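Local coordinates for protein catalase (Bacillus pumilus, PDB 4QOL) that catalyses the breakdown of hydrogen peroxide to water and oxygen at a buried heme, and also shows peroxidase-like reactivity toward phenolic substrates, at residues 49-54 with 346-351; 92-97 with 309-314; 124-129 with 315-320. One frame throughout, in Å; residues are numbered along the deposited sequence.

The three contacts gather round one heme, contacts 1 and 2 at its propionates and contact 3 beside propionate D and over pyrrole ring D. Arg54 and Arg347 of contact 1 and Arg94 of contact 2 hydrogen-bond to the carboxylates, while Phe316 and Val128 of contact 3 supply apolar surface. Segments 309-314 and 315-320 run on without a break, and contacts 2 and 3, with centres about 12 Å apart, meet where Arg94 CB lies 3.7 Å from Phe316 CE1. Contacts 1 and 2, centres about 13 Å apart, are joined by a probable hydrogen bond from Arg347 NH1 to Glu312 O at 2.8 Å. Contacts 2 and 3 are both nested in the loop closed by contact 1.

Contact 1: 49-54 with 346-351; sequences ERIPER and HRLGAN. With HEM (protoporphyrin IX containing Fe), chain E.
Arg54 and Arg347 meet beside the two heme propionates, which lie at the edges of their guanidinium groups, and the polar part of the contact is built on those carboxylates. Arg347 NE donates to HEM O2A and its NH2 to HEM O1A, the latter at 2.6 Å with an N-H...O angle of 151°, a two-point grip that fixes the rotation of propionate A. The bend of the Arg347 chain at chi3 (67°) turns its guanidinium onto this group. Arg54, extended from CG to NE, sends NE to HEM O2D at 2.6 Å. The two guanidinium planes lie 33° apart, with Arg347 NH2 over one face of Arg54 and 3.7 Å from Arg54 NH2; the propionates that both arginines bind probably offset the like charges.

A water bridges the segments, donating to Pro52 O and accepting from Arg347 NH1 at 2.7 Å. No direct hydrogen bond crosses the contact.

Carbon-mediated packing completes it. Arg54 CG lies over one face of the Arg347 guanidinium, toward its rim, with Leu348 CD1 on the opposite face. Ile51 CD1 touches Leu348 CD2 at 3.8 Å, and Pro52 CG approaches His346 NE2 at 4.1 Å. That imidazole nitrogen has its hydrogen-bond partner in Arg50 O of the second subunit, while Phe372 of the third subunit packs on Ile51 and Pro52.

The contact joins the loop between helix 37-46 and strand 60-69 to the end portion of helix 331-348; the end of helix 307-312 and the residues after it adjoin the arginines: Thr311 O accepts from Arg54 NH2 and Ala314 O from Arg347 NH2.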
loop_
_atom_site.group_PDB
_atom_site.type_symbol
_atom_site.label_atom_id
_atom_site.label_comp_id
_atom_site.label_asym_id
_atom_site.label_seq_id
_atom_site.Cartn_x
_atom_site.Cartn_y
_atom_site.Cartn_z
ATOM N N GLU A 49 8.286 6.693 7.068
ATOM C CA GLU A 49 9.420 5.843 7.376
ATOM C C GLU A 49 9.072 4.432 7.727
ATOM O O GLU A 49 9.787 3.513 7.328
ATOM C CB GLU A 49 10.251 6.372 8.513
ATOM C CG GLU A 49 11.049 7.578 8.125
ATOM C CD GLU A 49 11.939 8.117 9.215
ATOM O OE1 GLU A 49 12.447 9.275 9.011
ATOM O OE2 GLU A 49 12.200 7.450 10.261
ATOM N N ARG A 50 7.910 4.216 8.368
ATOM C CA ARG A 50 7.606 2.898 8.911
ATOM C C ARG A 50 6.876 2.013 7.923
ATOM O O ARG A 50 6.011 2.450 7.172
ATOM C CB ARG A 50 6.712 3.079 10.212
ATOM C CG ARG A 50 7.364 3.852 11.313
ATOM C CD ARG A 50 8.630 3.259 11.904
ATOM N NE ARG A 50 9.120 4.279 12.807
ATOM C CZ ARG A 50 10.127 5.108 12.580
ATOM N NH1 ARG A 50 10.899 5.081 11.465
ATOM N NH2 ARG A 50 10.262 6.115 13.440
ATOM N N ILE A 51 7.188 0.724 7.999
ATOM C CA ILE A 51 6.470 -0.306 7.277
ATOM C C ILE A 51 5.958 -1.351 8.301
ATOM O O ILE A 51 6.418 -1.344 9.460
ATOM C CB ILE A 51 7.421 -0.990 6.241
ATOM C CG1 ILE A 51 8.601 -1.733 6.915
ATOM C CG2 ILE A 51 7.888 0.054 5.234
ATOM C CD1 ILE A 51 9.420 -2.601 5.931
ATOM N N PRO A 52 5.077 -2.236 7.877
ATOM C CA PRO A 52 4.550 -3.187 8.905
ATOM C C PRO A 52 5.661 -4.042 9.457
ATOM O O PRO A 52 6.549 -4.404 8.732
ATOM C CB PRO A 52 3.504 -4.028 8.162
ATOM C CG PRO A 52 3.165 -3.204 6.928
ATOM C CD PRO A 52 4.430 -2.431 6.587
ATOM N N GLU A 53 5.618 -4.304 10.745
ATOM C CA GLU A 53 6.532 -5.281 11.321
ATOM C C GLU A 53 6.128 -6.681 10.884
ATOM O O GLU A 53 4.988 -6.930 10.468
ATOM C CB GLU A 53 6.610 -5.174 12.873
ATOM C CG GLU A 53 5.451 -5.777 13.597
ATOM C CD GLU A 53 5.515 -5.606 15.104
ATOM O OE1 GLU A 53 6.241 -4.675 15.653
ATOM O OE2 GLU A 53 4.710 -6.331 15.819
ATOM N N ARG A 54 7.066 -7.614 11.060
ATOM C CA ARG A 54 6.732 -9.014 10.809
ATOM C C ARG A 54 5.589 -9.508 11.686
ATOM O O ARG A 54 5.521 -9.166 12.826
ATOM C CB ARG A 54 7.942 -9.927 11.117
ATOM C CG ARG A 54 9.144 -9.669 10.200
ATOM C CD ARG A 54 10.402 -10.284 10.825
ATOM N NE ARG A 54 11.499 -10.224 9.861
ATOM C CZ ARG A 54 12.192 -9.116 9.544
ATOM N NH1 ARG A 54 11.888 -7.960 10.067
ATOM N NH2 ARG A 54 13.210 -9.175 8.602
ATOM N N HIS A 346 3.300 -8.253 0.913
ATOM C CA HIS A 346 2.575 -7.246 1.713
ATOM C C HIS A 346 3.526 -6.366 2.527
ATOM O O HIS A 346 3.350 -5.091 2.564
ATOM C CB HIS A 346 1.566 -7.936 2.630
ATOM C CG HIS A 346 1.111 -7.118 3.823
ATOM N ND1 HIS A 346 0.236 -6.059 3.726
ATOM C CD2 HIS A 346 1.427 -7.210 5.127
ATOM C CE1 HIS A 346 0.008 -5.555 4.920
ATOM N NE2 HIS A 346 0.717 -6.227 5.794
ATOM N N ARG A 347 4.433 -6.986 3.294
ATOM C CA ARG A 347 5.212 -6.252 4.258
ATOM C C ARG A 347 6.209 -5.314 3.523
ATOM O O ARG A 347 6.511 -4.209 3.981
ATOM C CB ARG A 347 5.977 -7.207 5.147
ATOM C CG ARG A 347 6.865 -6.586 6.191
ATOM C CD ARG A 347 7.326 -7.590 7.251
ATOM N NE ARG A 347 8.247 -8.652 6.782
ATOM C CZ ARG A 347 9.569 -8.488 6.605
ATOM N NH1 ARG A 347 10.126 -7.278 6.842
ATOM N NH2 ARG A 347 10.329 -9.533 6.264
ATOM N N LEU A 348 6.742 -5.806 2.411
ATOM C CA LEU A 348 7.960 -5.230 1.742
ATOM C C LEU A 348 7.754 -4.719 0.307
ATOM O O LEU A 348 8.541 -3.909 -0.144
ATOM C CB LEU A 348 9.110 -6.224 1.708
ATOM C CG LEU A 348 9.621 -6.659 3.077
ATOM C CD1 LEU A 348 10.501 -7.884 2.857
ATOM C CD2 LEU A 348 10.353 -5.519 3.763
ATOM N N GLY A 349 6.678 -5.146 -0.331
ATOM C CA GLY A 349 6.394 -4.832 -1.718
ATOM C C GLY A 349 6.544 -5.998 -2.645
ATOM O O GLY A 349 7.314 -6.890 -2.406
ATOM N N ALA A 350 5.820 -5.950 -3.732
ATOM C CA ALA A 350 5.927 -6.970 -4.820
ATOM C C ALA A 350 7.361 -7.266 -5.226
ATOM O O ALA A 350 7.712 -8.432 -5.579
ATOM C CB ALA A 350 5.088 -6.539 -6.026
ATOM N N ASN A 351 8.190 -6.233 -5.307
ATOM C CA ASN A 351 9.592 -6.318 -5.713
ATOM C C ASN A 351 10.564 -6.433 -4.561
ATOM O O ASN A 351 11.748 -6.064 -4.673
ATOM C CB ASN A 351 9.952 -5.165 -6.675
ATOM C CG ASN A 351 9.292 -5.320 -7.990
ATOM O OD1 ASN A 351 9.326 -6.401 -8.569
ATOM N ND2 ASN A 351 8.603 -4.281 -8.447
HETATM C CHA HEM E . 8.810 -15.433 10.518
HETATM C CHB HEM E . 4.782 -17.824 9.258
HETATM C CHC HEM E . 6.524 -21.840 11.633
HETATM C CHD HEM E . 10.753 -19.536 12.171
HETATM C C1A HEM E . 7.556 -15.732 10.010
HETATM C C2A HEM E . 6.692 -14.813 9.332
HETATM C C3A HEM E . 5.565 -15.489 8.977
HETATM C C4A HEM E . 5.728 -16.813 9.424
HETATM C CMA HEM E . 4.359 -15.079 8.183
HETATM C CAA HEM E . 7.037 -13.388 9.042
HETATM C CBA HEM E . 8.125 -13.432 7.950
HETATM C CGA HEM E . 8.442 -12.083 7.421
HETATM O O1A HEM E . 9.471 -11.955 6.727
HETATM O O2A HEM E . 7.653 -11.122 7.570
HETATM C C1B HEM E . 4.950 -19.112 9.840
HETATM C C2B HEM E . 3.952 -20.130 9.723
HETATM C C3B HEM E . 4.403 -21.241 10.388
HETATM C C4B HEM E . 5.749 -20.926 10.887
HETATM C CMB HEM E . 2.647 -19.968 8.985
HETATM C CAB HEM E . 3.778 -22.556 10.538
HETATM C CBB HEM E . 2.751 -22.883 9.748
HETATM C C1C HEM E . 7.844 -21.553 11.980
HETATM C C2C HEM E . 8.763 -22.513 12.337
HETATM C C3C HEM E . 9.944 -21.860 12.513
HETATM C C4C HEM E . 9.776 -20.495 12.183
HETATM C CMC HEM E . 8.428 -23.969 12.580
HETATM C CAC HEM E . 11.200 -22.475 12.782
HETATM C CBC HEM E . 11.363 -23.726 12.386
HETATM C C1D HEM E . 10.509 -18.221 11.747
HETATM C C2D HEM E . 11.548 -17.194 11.826
HETATM C C3D HEM E . 11.026 -16.039 11.402
HETATM C C4D HEM E . 9.651 -16.372 11.044
HETATM C CMD HEM E . 12.931 -17.470 12.337
HETATM C CAD HEM E . 11.707 -14.699 11.280
HETATM C CBD HEM E . 12.500 -14.738 9.954
HETATM C CGD HEM E . 13.185 -13.404 9.897
HETATM O O1D HEM E . 14.233 -13.288 10.522
HETATM O O2D HEM E . 12.712 -12.440 9.236
HETATM N NA HEM E . 6.960 -16.996 10.039
HETATM N NB HEM E . 5.972 -19.650 10.530
HETATM N NC HEM E . 8.475 -20.340 11.813
HETATM N ND HEM E . 9.382 -17.701 11.272
HETATM FE FE HEM E . 7.747 -18.642 10.920
HETATM O O HOH W 1 9.177 -5.158 8.287
#

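Contact 2: 92-97 with 309-314; sequences FVRFST and AETEQA. With HEM (protoporphyrin IX containing Fe), chain E.
Phe92 and Arg94, two residues apart on one strand, both leave it toward segment 309-314, and each meets Thr311 in its own way. The Phe92 ring crosses the threonine side chain at about a right angle: Thr311 OG1 lies in the plane of the ring at its edge, 3.9 Å from CZ. The neighbouring ring atom CE2 packs against Ala314 CB at 3.6 Å.

Arg94 runs at a slant to Thr311, whose CG2 sits near the plane of the guanidinium, 3.9 Å from NE. With CG anti to the backbone nitrogen (chi1 -174°) and the chain extended as far as NE, the guanidinium is carried alongside propionate D. There NH1 donates to HEM O1D at 3.0 Å with an N-H...O angle of 156°, and it is also hydrogen-bonded to His57 O. A water at the guanidinium edge accepts from NH2 and donates to Glu312 OE2 at 2.8 Å, linking two opposite charges that do not touch directly; Glu312 has a salt bridge to Lys102 as well. A leucine in place of Arg94 would probably leave HEM O1D without this charged donor and break the water link to Glu312.

Strand 88-96 belongs to the antiparallel sheet of the catalase fold, paired with strands 60-69 and 113-120, and helix 307-312 lies against it here; Tyr64 of strand 60-69 meets the Phe92 ring.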
loop_
_atom_site.group_PDB
_atom_site.type_symbol
_atom_site.label_atom_id
_atom_site.label_comp_id
_atom_site.label_asym_id
_atom_site.label_seq_id
_atom_site.Cartn_x
_atom_site.Cartn_y
_atom_site.Cartn_z
ATOM N N PHE A 92 23.666 -14.280 5.333
ATOM C CA PHE A 92 23.016 -13.352 6.233
ATOM C C PHE A 92 22.123 -14.094 7.179
ATOM O O PHE A 92 21.362 -14.955 6.738
ATOM C CB PHE A 92 22.197 -12.276 5.456
ATOM C CG PHE A 92 21.541 -11.272 6.365
ATOM C CD1 PHE A 92 22.297 -10.309 6.990
ATOM C CD2 PHE A 92 20.188 -11.334 6.596
ATOM C CE1 PHE A 92 21.695 -9.408 7.908
ATOM C CE2 PHE A 92 19.591 -10.433 7.485
ATOM C CZ PHE A 92 20.321 -9.466 8.093
ATOM N N VAL A 93 22.109 -13.665 8.459
ATOM C CA VAL A 93 21.397 -14.379 9.528
ATOM C C VAL A 93 20.606 -13.397 10.337
ATOM O O VAL A 93 21.114 -12.343 10.684
ATOM C CB VAL A 93 22.382 -15.155 10.489
ATOM C CG1 VAL A 93 21.616 -15.731 11.676
ATOM C CG2 VAL A 93 23.175 -16.203 9.677
ATOM N N ARG A 94 19.343 -13.708 10.568
ATOM C CA ARG A 94 18.543 -12.925 11.522
ATOM C C ARG A 94 18.060 -13.833 12.683
ATOM O O ARG A 94 17.534 -14.922 12.446
ATOM C CB ARG A 94 17.342 -12.265 10.866
ATOM C CG ARG A 94 16.565 -11.329 11.785
ATOM C CD ARG A 94 15.550 -10.483 10.985
ATOM N NE ARG A 94 14.708 -9.627 11.831
ATOM C CZ ARG A 94 13.645 -10.029 12.526
ATOM N NH1 ARG A 94 13.283 -11.265 12.583
ATOM N NH2 ARG A 94 12.940 -9.120 13.207
ATOM N N PHE A 95 18.281 -13.346 13.905
ATOM C CA PHE A 95 17.816 -13.984 15.160
ATOM C C PHE A 95 16.674 -13.202 15.637
ATOM O O PHE A 95 16.627 -11.956 15.395
ATOM C CB PHE A 95 18.930 -14.013 16.209
ATOM C CG PHE A 95 20.168 -14.801 15.775
ATOM C CD1 PHE A 95 20.179 -16.176 15.674
ATOM C CD2 PHE A 95 21.343 -14.107 15.480
ATOM C CE1 PHE A 95 21.347 -16.852 15.333
ATOM C CE2 PHE A 95 22.507 -14.778 15.127
ATOM C CZ PHE A 95 22.508 -16.129 15.037
ATOM N N SER A 96 15.774 -13.806 16.399
ATOM C CA SER A 96 14.589 -13.110 16.812
ATOM C C SER A 96 13.939 -13.803 18.015
ATOM O O SER A 96 14.192 -14.986 18.288
ATOM C CB SER A 96 13.587 -13.058 15.639
ATOM O OG SER A 96 13.374 -14.344 15.110
ATOM N N THR A 97 13.057 -13.076 18.717
ATOM C CA THR A 97 11.991 -13.703 19.492
ATOM C C THR A 97 10.812 -13.979 18.621
ATOM O O THR A 97 10.938 -13.928 17.382
ATOM C CB THR A 97 11.605 -12.797 20.722
ATOM O OG1 THR A 97 11.080 -11.567 20.279
ATOM C CG2 THR A 97 12.865 -12.523 21.649
ATOM N N ALA A 309 17.347 -1.176 6.434
ATOM C CA ALA A 309 17.452 -1.543 5.070
ATOM C C ALA A 309 17.815 -3.023 4.929
ATOM O O ALA A 309 17.452 -3.662 3.939
ATOM C CB ALA A 309 18.474 -0.657 4.307
ATOM N N GLU A 310 18.597 -3.528 5.886
ATOM C CA GLU A 310 19.163 -4.884 5.828
ATOM C C GLU A 310 18.468 -5.830 6.783
ATOM O O GLU A 310 17.950 -6.832 6.351
ATOM C CB GLU A 310 20.670 -4.810 6.112
ATOM C CG GLU A 310 21.412 -4.036 5.023
ATOM C CD GLU A 310 22.816 -3.717 5.391
ATOM O OE1 GLU A 310 23.584 -4.673 5.479
ATOM O OE2 GLU A 310 23.134 -2.512 5.626
ATOM N N THR A 311 18.365 -5.498 8.052
ATOM C CA THR A 311 17.728 -6.424 8.999
ATOM C C THR A 311 16.189 -6.353 8.938
ATOM O O THR A 311 15.527 -7.392 8.796
ATOM C CB THR A 311 18.261 -6.234 10.418
ATOM O OG1 THR A 311 19.687 -6.385 10.406
ATOM C CG2 THR A 311 17.656 -7.182 11.387
ATOM N N GLU A 312 15.641 -5.140 8.988
ATOM C CA GLU A 312 14.192 -5.025 9.015
ATOM C C GLU A 312 13.607 -5.519 7.697
ATOM O O GLU A 312 12.593 -6.205 7.710
ATOM C CB GLU A 312 13.739 -3.632 9.390
ATOM C CG GLU A 312 12.236 -3.563 9.547
ATOM C CD GLU A 312 11.701 -4.333 10.762
ATOM O OE1 GLU A 312 10.517 -4.676 10.740
ATOM O OE2 GLU A 312 12.468 -4.547 11.735
ATOM N N GLN A 313 14.265 -5.232 6.570
ATOM C CA GLN A 313 13.708 -5.596 5.261
ATOM C C GLN A 313 14.147 -7.036 4.774
ATOM O O GLN A 313 13.730 -7.411 3.734
ATOM C CB GLN A 313 14.163 -4.617 4.175
ATOM C CG GLN A 313 13.448 -3.269 4.202
ATOM C CD GLN A 313 13.729 -2.408 3.010
ATOM O OE1 GLN A 313 12.792 -1.849 2.404
ATOM N NE2 GLN A 313 14.974 -2.283 2.668
ATOM N N ALA A 314 14.974 -7.757 5.524
ATOM C CA ALA A 314 15.302 -9.109 5.216
ATOM C C ALA A 314 14.104 -10.000 5.122
ATOM O O ALA A 314 13.201 -10.010 5.984
ATOM C CB ALA A 314 16.332 -9.664 6.161
HETATM C CHA HEM E . 8.810 -15.433 10.518
HETATM C CHB HEM E . 4.782 -17.824 9.258
HETATM C CHC HEM E . 6.524 -21.840 11.633
HETATM C CHD HEM E . 10.753 -19.536 12.171
HETATM C C1A HEM E . 7.556 -15.732 10.010
HETATM C C2A HEM E . 6.692 -14.813 9.332
HETATM C C3A HEM E . 5.565 -15.489 8.977
HETATM C C4A HEM E . 5.728 -16.813 9.424
HETATM C CMA HEM E . 4.359 -15.079 8.183
HETATM C CAA HEM E . 7.037 -13.388 9.042
HETATM C CBA HEM E . 8.125 -13.432 7.950
HETATM C CGA HEM E . 8.442 -12.083 7.421
HETATM O O1A HEM E . 9.471 -11.955 6.727
HETATM O O2A HEM E . 7.653 -11.122 7.570
HETATM C C1B HEM E . 4.950 -19.112 9.840
HETATM C C2B HEM E . 3.952 -20.130 9.723
HETATM C C3B HEM E . 4.403 -21.241 10.388
HETATM C C4B HEM E . 5.749 -20.926 10.887
HETATM C CMB HEM E . 2.647 -19.968 8.985
HETATM C CAB HEM E . 3.778 -22.556 10.538
HETATM C CBB HEM E . 2.751 -22.883 9.748
HETATM C C1C HEM E . 7.844 -21.553 11.980
HETATM C C2C HEM E . 8.763 -22.513 12.337
HETATM C C3C HEM E . 9.944 -21.860 12.513
HETATM C C4C HEM E . 9.776 -20.495 12.183
HETATM C CMC HEM E . 8.428 -23.969 12.580
HETATM C CAC HEM E . 11.200 -22.475 12.782
HETATM C CBC HEM E . 11.363 -23.726 12.386
HETATM C C1D HEM E . 10.509 -18.221 11.747
HETATM C C2D HEM E . 11.548 -17.194 11.826
HETATM C C3D HEM E . 11.026 -16.039 11.402
HETATM C C4D HEM E . 9.651 -16.372 11.044
HETATM C CMD HEM E . 12.931 -17.470 12.337
HETATM C CAD HEM E . 11.707 -14.699 11.280
HETATM C CBD HEM E . 12.500 -14.738 9.954
HETATM C CGD HEM E . 13.185 -13.404 9.897
HETATM O O1D HEM E . 14.233 -13.288 10.522
HETATM O O2D HEM E . 12.712 -12.440 9.236
HETATM N NA HEM E . 6.960 -16.996 10.039
HETATM N NB HEM E . 5.972 -19.650 10.530
HETATM N NC HEM E . 8.475 -20.340 11.813
HETATM N ND HEM E . 9.382 -17.701 11.272
HETATM FE FE HEM E . 7.747 -18.642 10.920
HETATM O O HOH W 2 14.277 -6.570 12.546
#

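Contact 3: 124-129 with 315-320; sequences NYDLVG and AFTPSA. With HEM (protoporphyrin IX containing Fe), chain E.
Asp126 holds CG beside its backbone nitrogen and anti to the carbonyl carbon (chi1 -72°), which directs the carboxylate at the backbone of Phe316 and Thr317; Phe316, whose CG likewise stands beside the backbone nitrogen, sets its ring between that carboxylate and the heme. Thr317 N donates to Asp126 OD2 at 2.8 Å with an N-H...O angle of 161°, arriving on the anti side, 33° out of the carboxylate plane. Ala320 CB closes on the same oxygen at 3.4 Å. The other oxygen, OD1, has a salt bridge to Lys117, which should favour the charged form of this buried acid.

Main-chain polar groups are matched too: Asp126 N donates to Ala320 O at 3.0 Å, and the same oxygen receives a CA-H...O contact from Tyr125. A water donates to both Asp126 O and Pro318 O. These links hold a type I beta turn, Thr317 to Ala320, against strand 123-130 of the antiparallel catalase sheet, next to its partner strand 113-120.

Toward the heme, carbon contacts dominate. Val128 splits its two methyls: CG2 touches Phe316 CB at 3.6 Å and reaches Pro318 CD at 4.0 Å, while CG1 lies over pyrrole ring D, 3.8 Å from HEM C2D. The Phe316 ring brings CD1 to 3.5 Å from HEM CGD, the carboxyl carbon of propionate D, and Gly129 O approaches the methyl HEM CMD at 3.4 Å.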
loop_
_atom_site.group_PDB
_atom_site.type_symbol
_atom_site.label_atom_id
_atom_site.label_comp_id
_atom_site.label_asym_id
_atom_site.label_seq_id
_atom_site.Cartn_x
_atom_site.Cartn_y
_atom_site.Cartn_z
ATOM N N ASN A 124 19.709 -18.407 -3.899
ATOM C CA ASN A 124 19.647 -18.266 -2.492
ATOM C C ASN A 124 18.947 -19.464 -1.877
ATOM O O ASN A 124 17.847 -19.827 -2.271
ATOM C CB ASN A 124 18.980 -16.908 -2.099
ATOM C CG ASN A 124 19.911 -15.738 -2.279
ATOM O OD1 ASN A 124 21.045 -15.871 -2.656
ATOM N ND2 ASN A 124 19.406 -14.525 -1.964
ATOM N N TYR A 125 19.578 -20.028 -0.854
ATOM C CA TYR A 125 18.974 -21.043 0.012
ATOM C C TYR A 125 18.697 -20.509 1.412
ATOM O O TYR A 125 19.613 -20.103 2.129
ATOM C CB TYR A 125 19.921 -22.238 0.139
ATOM C CG TYR A 125 19.481 -23.303 1.095
ATOM C CD1 TYR A 125 18.242 -23.860 1.010
ATOM C CD2 TYR A 125 20.338 -23.794 2.098
ATOM C CE1 TYR A 125 17.817 -24.862 1.872
ATOM C CE2 TYR A 125 19.957 -24.823 2.922
ATOM C CZ TYR A 125 18.676 -25.317 2.851
ATOM O OH TYR A 125 18.248 -26.309 3.727
ATOM N N ASP A 126 17.439 -20.540 1.830
ATOM C CA ASP A 126 17.052 -20.061 3.166
ATOM C C ASP A 126 16.734 -21.236 4.056
ATOM O O ASP A 126 15.888 -22.055 3.726
ATOM C CB ASP A 126 15.784 -19.155 3.139
ATOM C CG ASP A 126 15.987 -17.738 2.537
ATOM O OD1 ASP A 126 17.148 -17.222 2.536
ATOM O OD2 ASP A 126 14.987 -17.202 2.038
ATOM N N LEU A 127 17.432 -21.357 5.171
ATOM C CA LEU A 127 17.105 -22.352 6.211
ATOM C C LEU A 127 16.556 -21.569 7.391
ATOM O O LEU A 127 17.302 -20.952 8.144
ATOM C CB LEU A 127 18.301 -23.188 6.636
ATOM C CG LEU A 127 18.078 -24.260 7.730
ATOM C CD1 LEU A 127 17.021 -25.272 7.291
ATOM C CD2 LEU A 127 19.379 -24.965 8.010
ATOM N N VAL A 128 15.243 -21.576 7.469
ATOM C CA VAL A 128 14.502 -20.689 8.383
ATOM C C VAL A 128 14.202 -21.506 9.643
ATOM O O VAL A 128 13.125 -22.125 9.796
ATOM C CB VAL A 128 13.219 -20.068 7.734
ATOM C CG1 VAL A 128 12.598 -19.045 8.694
ATOM C CG2 VAL A 128 13.535 -19.474 6.363
ATOM N N GLY A 129 15.152 -21.512 10.570
ATOM C CA GLY A 129 15.055 -22.349 11.748
ATOM C C GLY A 129 14.590 -21.631 13.003
ATOM O O GLY A 129 14.384 -20.410 13.040
ATOM N N ALA A 315 14.081 -10.817 4.098
ATOM C CA ALA A 315 13.004 -11.712 3.797
ATOM C C ALA A 315 13.626 -13.121 3.627
ATOM O O ALA A 315 14.399 -13.344 2.698
ATOM C CB ALA A 315 12.303 -11.308 2.473
ATOM N N PHE A 316 13.207 -14.061 4.475
ATOM C CA PHE A 316 13.579 -15.455 4.377
ATOM C C PHE A 316 12.350 -16.260 4.055
ATOM O O PHE A 316 11.264 -15.966 4.582
ATOM C CB PHE A 316 14.128 -15.972 5.703
ATOM C CG PHE A 316 15.289 -15.196 6.264
ATOM C CD1 PHE A 316 15.082 -14.066 7.012
ATOM C CD2 PHE A 316 16.578 -15.609 6.085
ATOM C CE1 PHE A 316 16.155 -13.384 7.567
ATOM C CE2 PHE A 316 17.661 -14.918 6.603
ATOM C CZ PHE A 316 17.424 -13.798 7.374
ATOM N N THR A 317 12.484 -17.357 3.290
ATOM C CA THR A 317 11.394 -18.328 3.125
ATOM C C THR A 317 11.860 -19.775 3.084
ATOM O O THR A 317 12.872 -20.067 2.446
ATOM C CB THR A 317 10.527 -18.030 1.917
ATOM O OG1 THR A 317 9.515 -19.014 1.819
ATOM C CG2 THR A 317 11.308 -17.959 0.635
ATOM N N PRO A 318 11.123 -20.725 3.739
ATOM C CA PRO A 318 11.529 -22.160 3.669
ATOM C C PRO A 318 11.427 -22.688 2.238
ATOM O O PRO A 318 12.052 -23.662 1.970
ATOM C CB PRO A 318 10.564 -22.874 4.653
ATOM C CG PRO A 318 10.158 -21.790 5.594
ATOM C CD PRO A 318 10.075 -20.525 4.765
ATOM N N SER A 319 10.644 -22.024 1.394
ATOM C CA SER A 319 10.540 -22.364 -0.033
ATOM C C SER A 319 11.639 -21.816 -0.867
ATOM O O SER A 319 11.708 -22.140 -2.021
ATOM C CB SER A 319 9.184 -21.976 -0.627
ATOM O OG SER A 319 8.804 -20.643 -0.269
ATOM N N ALA A 320 12.627 -21.154 -0.297
ATOM C CA ALA A 320 13.819 -20.767 -1.062
ATOM C C ALA A 320 14.782 -21.962 -0.986
ATOM O O ALA A 320 15.754 -21.976 -0.224
ATOM C CB ALA A 320 14.466 -19.514 -0.402
HETATM C CHA HEM E . 8.810 -15.433 10.518
HETATM C CHB HEM E . 4.782 -17.824 9.258
HETATM C CHC HEM E . 6.524 -21.840 11.633
HETATM C CHD HEM E . 10.753 -19.536 12.171
HETATM C C1A HEM E . 7.556 -15.732 10.010
HETATM C C2A HEM E . 6.692 -14.813 9.332
HETATM C C3A HEM E . 5.565 -15.489 8.977
HETATM C C4A HEM E . 5.728 -16.813 9.424
HETATM C CMA HEM E . 4.359 -15.079 8.183
HETATM C CAA HEM E . 7.037 -13.388 9.042
HETATM C CBA HEM E . 8.125 -13.432 7.950
HETATM C CGA HEM E . 8.442 -12.083 7.421
HETATM O O1A HEM E . 9.471 -11.955 6.727
HETATM O O2A HEM E . 7.653 -11.122 7.570
HETATM C C1B HEM E . 4.950 -19.112 9.840
HETATM C C2B HEM E . 3.952 -20.130 9.723
HETATM C C3B HEM E . 4.403 -21.241 10.388
HETATM C C4B HEM E . 5.749 -20.926 10.887
HETATM C CMB HEM E . 2.647 -19.968 8.985
HETATM C CAB HEM E . 3.778 -22.556 10.538
HETATM C CBB HEM E . 2.751 -22.883 9.748
HETATM C C1C HEM E . 7.844 -21.553 11.980
HETATM C C2C HEM E . 8.763 -22.513 12.337
HETATM C C3C HEM E . 9.944 -21.860 12.513
HETATM C C4C HEM E . 9.776 -20.495 12.183
HETATM C CMC HEM E . 8.428 -23.969 12.580
HETATM C CAC HEM E . 11.200 -22.475 12.782
HETATM C CBC HEM E . 11.363 -23.726 12.386
HETATM C C1D HEM E . 10.509 -18.221 11.747
HETATM C C2D HEM E . 11.548 -17.194 11.826
HETATM C C3D HEM E . 11.026 -16.039 11.402
HETATM C C4D HEM E . 9.651 -16.372 11.044
HETATM C CMD HEM E . 12.931 -17.470 12.337
HETATM C CAD HEM E . 11.707 -14.699 11.280
HETATM C CBD HEM E . 12.500 -14.738 9.954
HETATM C CGD HEM E . 13.185 -13.404 9.897
HETATM O O1D HEM E . 14.233 -13.288 10.522
HETATM O O2D HEM E . 12.712 -12.440 9.236
HETATM N NA HEM E . 6.960 -16.996 10.039
HETATM N NB HEM E . 5.972 -19.650 10.530
HETATM N NC HEM E . 8.475 -20.340 11.813
HETATM N ND HEM E . 9.382 -17.701 11.272
HETATM FE FE HEM E . 7.747 -18.642 10.920
HETATM O O HOH W 3 14.263 -24.247 3.682
HETATM O O HOH W 4 13.685 -15.117 0.406
#